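Long-range contact in protein (alpha-2u-globulin) (Rattus norvegicus, PDB 2A2U), which probably carries small hydrophobic ligands in the barrel cavity of its lipocalin fold, and also binds a hyaline droplet inducer: residues E20-V31 and T110-Y119. Numbering follows the deposited sequence.
Sequences EEASSTRGNLDV and TILKTDYDRY
Tyr-116, in the turn after strand 106-114, lays its side chain against the N-terminal arm 20-31. With CG anti to the carbonyl carbon (chi1 -61°), the ring is carried so that its outer atoms and OH reach the arm. On one ring side Tyr-116 CD2 lies 3.5 Å from Glu-20 O; on the other, Tyr-116 CE1 sits 3.2 Å from Asp-30 O and near Leu-29 CD1. Ala-22 CB rests against CZ and OH. At the tip, Tyr-116 OH accepts a hydrogen bond from Asp-30 N at 2.7 Å and meets a water 2.6 Å away. A phenylalanine here would lose the hydroxyl and would probably leave Asp-30 N without this acceptor. Leu-29 forks, CD1 against Thr-114 CG2 and CD2 against Ile-111 CD1. Ala-22 N bonds to Thr-114 O at 2.9 Å, the weak return bond from Thr-114 N to Ala-22 O completing a single antiparallel bridge. Ser-24 OG accepts from Ile-111 N (2.9 Å) and also bonds to Gly-97 O. Glu-21 pairs with Lys-113 and Lys-152, the latter on helix 147-158. Arg-118 forms salt bridges through NH2 to Glu-20 OE2, in the guanidinium plane, and through NE to Asp-115 OD2. Those two carboxylate oxygens are like charges, and sharing Arg-118 probably offsets their repulsion.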
# COMPACT_ATOMS: atom_id res chain seq x y z
N GLU A 20 -6.33 -5.60 -34.86
CA GLU A 20 -5.37 -4.55 -34.40
C GLU A 20 -5.95 -3.76 -33.24
O GLU A 20 -5.43 -3.83 -32.13
CB GLU A 20 -5.02 -3.61 -35.56
CG GLU A 20 -3.87 -2.63 -35.29
CD GLU A 20 -3.94 -1.38 -36.15
OE1 GLU A 20 -4.88 -1.26 -36.97
OE2 GLU A 20 -3.07 -0.50 -36.00
N GLU A 21 -7.04 -3.03 -33.49
CA GLU A 21 -7.67 -2.22 -32.44
C GLU A 21 -8.49 -3.04 -31.45
O GLU A 21 -9.26 -3.93 -31.85
CB GLU A 21 -8.57 -1.14 -33.03
CG GLU A 21 -7.89 -0.07 -33.88
CD GLU A 21 -8.93 0.78 -34.60
OE1 GLU A 21 -10.01 0.25 -34.94
OE2 GLU A 21 -8.67 1.98 -34.81
N ALA A 22 -8.34 -2.73 -30.17
CA ALA A 22 -9.07 -3.40 -29.11
C ALA A 22 -9.47 -2.31 -28.12
O ALA A 22 -9.11 -1.15 -28.30
CB ALA A 22 -8.20 -4.43 -28.42
N SER A 23 -10.18 -2.68 -27.07
CA SER A 23 -10.62 -1.69 -26.10
C SER A 23 -11.15 -2.39 -24.87
O SER A 23 -11.83 -3.40 -24.98
CB SER A 23 -11.72 -0.84 -26.72
OG SER A 23 -12.21 0.11 -25.81
N SER A 24 -10.79 -1.87 -23.69
CA SER A 24 -11.24 -2.46 -22.43
C SER A 24 -12.72 -2.21 -22.29
O SER A 24 -13.48 -3.10 -21.91
CB SER A 24 -10.47 -1.89 -21.22
OG SER A 24 -10.89 -0.58 -20.89
N THR A 25 -13.13 -1.00 -22.67
CA THR A 25 -14.54 -0.61 -22.61
C THR A 25 -15.32 -1.44 -23.63
O THR A 25 -16.36 -2.02 -23.30
CB THR A 25 -14.71 0.91 -22.89
OG1 THR A 25 -14.35 1.21 -24.24
CG2 THR A 25 -13.83 1.73 -21.96
N ARG A 26 -14.79 -1.56 -24.85
CA ARG A 26 -15.42 -2.35 -25.91
C ARG A 26 -15.49 -3.81 -25.47
O ARG A 26 -16.36 -4.57 -25.91
CB ARG A 26 -14.61 -2.23 -27.21
CG ARG A 26 -15.38 -2.43 -28.52
CD ARG A 26 -14.47 -2.44 -29.76
NE ARG A 26 -13.66 -1.23 -29.92
CZ ARG A 26 -12.40 -1.22 -30.36
NH1 ARG A 26 -11.78 -2.35 -30.69
NH2 ARG A 26 -11.75 -0.07 -30.49
N GLY A 27 -14.57 -4.21 -24.59
CA GLY A 27 -14.53 -5.58 -24.11
C GLY A 27 -14.13 -6.53 -25.21
O GLY A 27 -14.95 -7.29 -25.71
N ASN A 28 -12.86 -6.44 -25.61
CA ASN A 28 -12.29 -7.27 -26.67
C ASN A 28 -10.77 -7.19 -26.57
O ASN A 28 -10.05 -7.87 -27.29
CB ASN A 28 -12.76 -6.81 -28.05
CG ASN A 28 -12.51 -5.33 -28.30
OD1 ASN A 28 -12.14 -4.58 -27.40
ND2 ASN A 28 -12.73 -4.91 -29.54
N LEU A 29 -10.32 -6.35 -25.64
CA LEU A 29 -8.92 -6.12 -25.39
C LEU A 29 -8.21 -7.35 -24.82
O LEU A 29 -8.83 -8.22 -24.21
CB LEU A 29 -8.78 -4.97 -24.40
CG LEU A 29 -7.33 -4.61 -24.07
CD1 LEU A 29 -6.77 -3.73 -25.16
CD2 LEU A 29 -7.25 -3.91 -22.74
N ASP A 30 -6.91 -7.42 -25.04
CA ASP A 30 -6.04 -8.49 -24.55
C ASP A 30 -4.93 -7.73 -23.83
O ASP A 30 -3.85 -7.50 -24.38
CB ASP A 30 -5.48 -9.29 -25.73
CG ASP A 30 -4.63 -10.47 -25.27
OD1 ASP A 30 -4.52 -10.71 -24.05
OD2 ASP A 30 -4.06 -11.17 -26.13
N VAL A 31 -5.22 -7.34 -22.59
CA VAL A 31 -4.31 -6.57 -21.75
C VAL A 31 -2.91 -7.17 -21.63
O VAL A 31 -1.94 -6.45 -21.40
CB VAL A 31 -4.92 -6.32 -20.34
CG1 VAL A 31 -4.91 -7.59 -19.52
CG2 VAL A 31 -4.17 -5.22 -19.63
N THR A 110 -9.76 3.71 -18.09
CA THR A 110 -10.06 2.64 -19.03
C THR A 110 -9.14 2.73 -20.24
O THR A 110 -8.54 3.76 -20.49
CB THR A 110 -11.51 2.71 -19.54
OG1 THR A 110 -11.76 4.02 -20.07
CG2 THR A 110 -12.48 2.44 -18.43
N ILE A 111 -9.01 1.61 -20.94
CA ILE A 111 -8.19 1.54 -22.14
C ILE A 111 -9.13 1.84 -23.28
O ILE A 111 -9.95 1.01 -23.68
CB ILE A 111 -7.55 0.16 -22.28
CG1 ILE A 111 -6.65 -0.08 -21.06
CG2 ILE A 111 -6.74 0.08 -23.55
CD1 ILE A 111 -6.11 -1.48 -20.93
N LEU A 112 -9.05 3.07 -23.76
CA LEU A 112 -9.91 3.57 -24.81
C LEU A 112 -9.68 2.91 -26.17
O LEU A 112 -10.63 2.45 -26.79
CB LEU A 112 -9.74 5.08 -24.93
CG LEU A 112 -11.00 5.89 -25.21
CD1 LEU A 112 -12.03 5.59 -24.15
CD2 LEU A 112 -10.66 7.37 -25.21
N LYS A 113 -8.43 2.89 -26.62
CA LYS A 113 -8.09 2.30 -27.92
C LYS A 113 -6.62 1.89 -27.97
O LYS A 113 -5.76 2.60 -27.45
CB LYS A 113 -8.41 3.30 -29.05
CG LYS A 113 -8.22 2.75 -30.45
CD LYS A 113 -8.68 3.75 -31.51
CE LYS A 113 -10.20 3.80 -31.63
NZ LYS A 113 -10.77 2.54 -32.21
N THR A 114 -6.34 0.75 -28.58
CA THR A 114 -4.97 0.27 -28.70
C THR A 114 -4.83 -0.65 -29.91
O THR A 114 -5.79 -1.30 -30.31
CB THR A 114 -4.53 -0.51 -27.43
OG1 THR A 114 -3.11 -0.73 -27.46
CG2 THR A 114 -5.21 -1.86 -27.36
N ASP A 115 -3.65 -0.63 -30.52
CA ASP A 115 -3.35 -1.49 -31.65
C ASP A 115 -2.24 -2.43 -31.20
O ASP A 115 -1.69 -3.21 -31.98
CB ASP A 115 -2.98 -0.66 -32.89
CG ASP A 115 -1.53 -0.24 -32.91
OD1 ASP A 115 -0.95 0.00 -31.84
OD2 ASP A 115 -0.99 -0.12 -34.02
N TYR A 116 -1.91 -2.31 -29.92
CA TYR A 116 -0.90 -3.10 -29.21
C TYR A 116 0.58 -2.79 -29.39
O TYR A 116 1.30 -2.59 -28.41
CB TYR A 116 -1.15 -4.59 -29.40
CG TYR A 116 -2.47 -5.06 -28.85
CD1 TYR A 116 -2.71 -5.12 -27.48
CD2 TYR A 116 -3.49 -5.46 -29.71
CE1 TYR A 116 -3.93 -5.58 -26.98
CE2 TYR A 116 -4.70 -5.90 -29.23
CZ TYR A 116 -4.92 -5.96 -27.88
OH TYR A 116 -6.12 -6.44 -27.46
N ASP A 117 1.06 -2.75 -30.63
CA ASP A 117 2.48 -2.48 -30.86
C ASP A 117 2.86 -1.09 -31.31
O ASP A 117 3.98 -0.85 -31.74
CB ASP A 117 3.11 -3.54 -31.78
CG ASP A 117 2.24 -3.89 -32.95
OD1 ASP A 117 1.81 -2.97 -33.67
OD2 ASP A 117 1.99 -5.09 -33.15
N ARG A 118 1.92 -0.16 -31.20
CA ARG A 118 2.21 1.21 -31.57
C ARG A 118 1.71 2.19 -30.53
O ARG A 118 2.51 2.89 -29.90
CB ARG A 118 1.61 1.56 -32.92
CG ARG A 118 2.46 1.16 -34.09
CD ARG A 118 2.03 1.91 -35.33
NE ARG A 118 0.64 1.64 -35.68
CZ ARG A 118 -0.15 2.50 -36.32
NH1 ARG A 118 0.31 3.69 -36.69
NH2 ARG A 118 -1.41 2.17 -36.59
N TYR A 119 0.40 2.22 -30.33
CA TYR A 119 -0.21 3.15 -29.40
C TYR A 119 -1.22 2.54 -28.42
O TYR A 119 -1.65 1.39 -28.56
CB TYR A 119 -0.89 4.27 -30.18
CG TYR A 119 -2.12 3.82 -30.95
CD1 TYR A 119 -2.01 3.18 -32.18
CD2 TYR A 119 -3.40 3.97 -30.40
CE1 TYR A 119 -3.14 2.71 -32.85
CE2 TYR A 119 -4.53 3.51 -31.06
CZ TYR A 119 -4.40 2.88 -32.28
OH TYR A 119 -5.51 2.38 -32.93
O HOH W 1 -7.39 -7.79 -29.32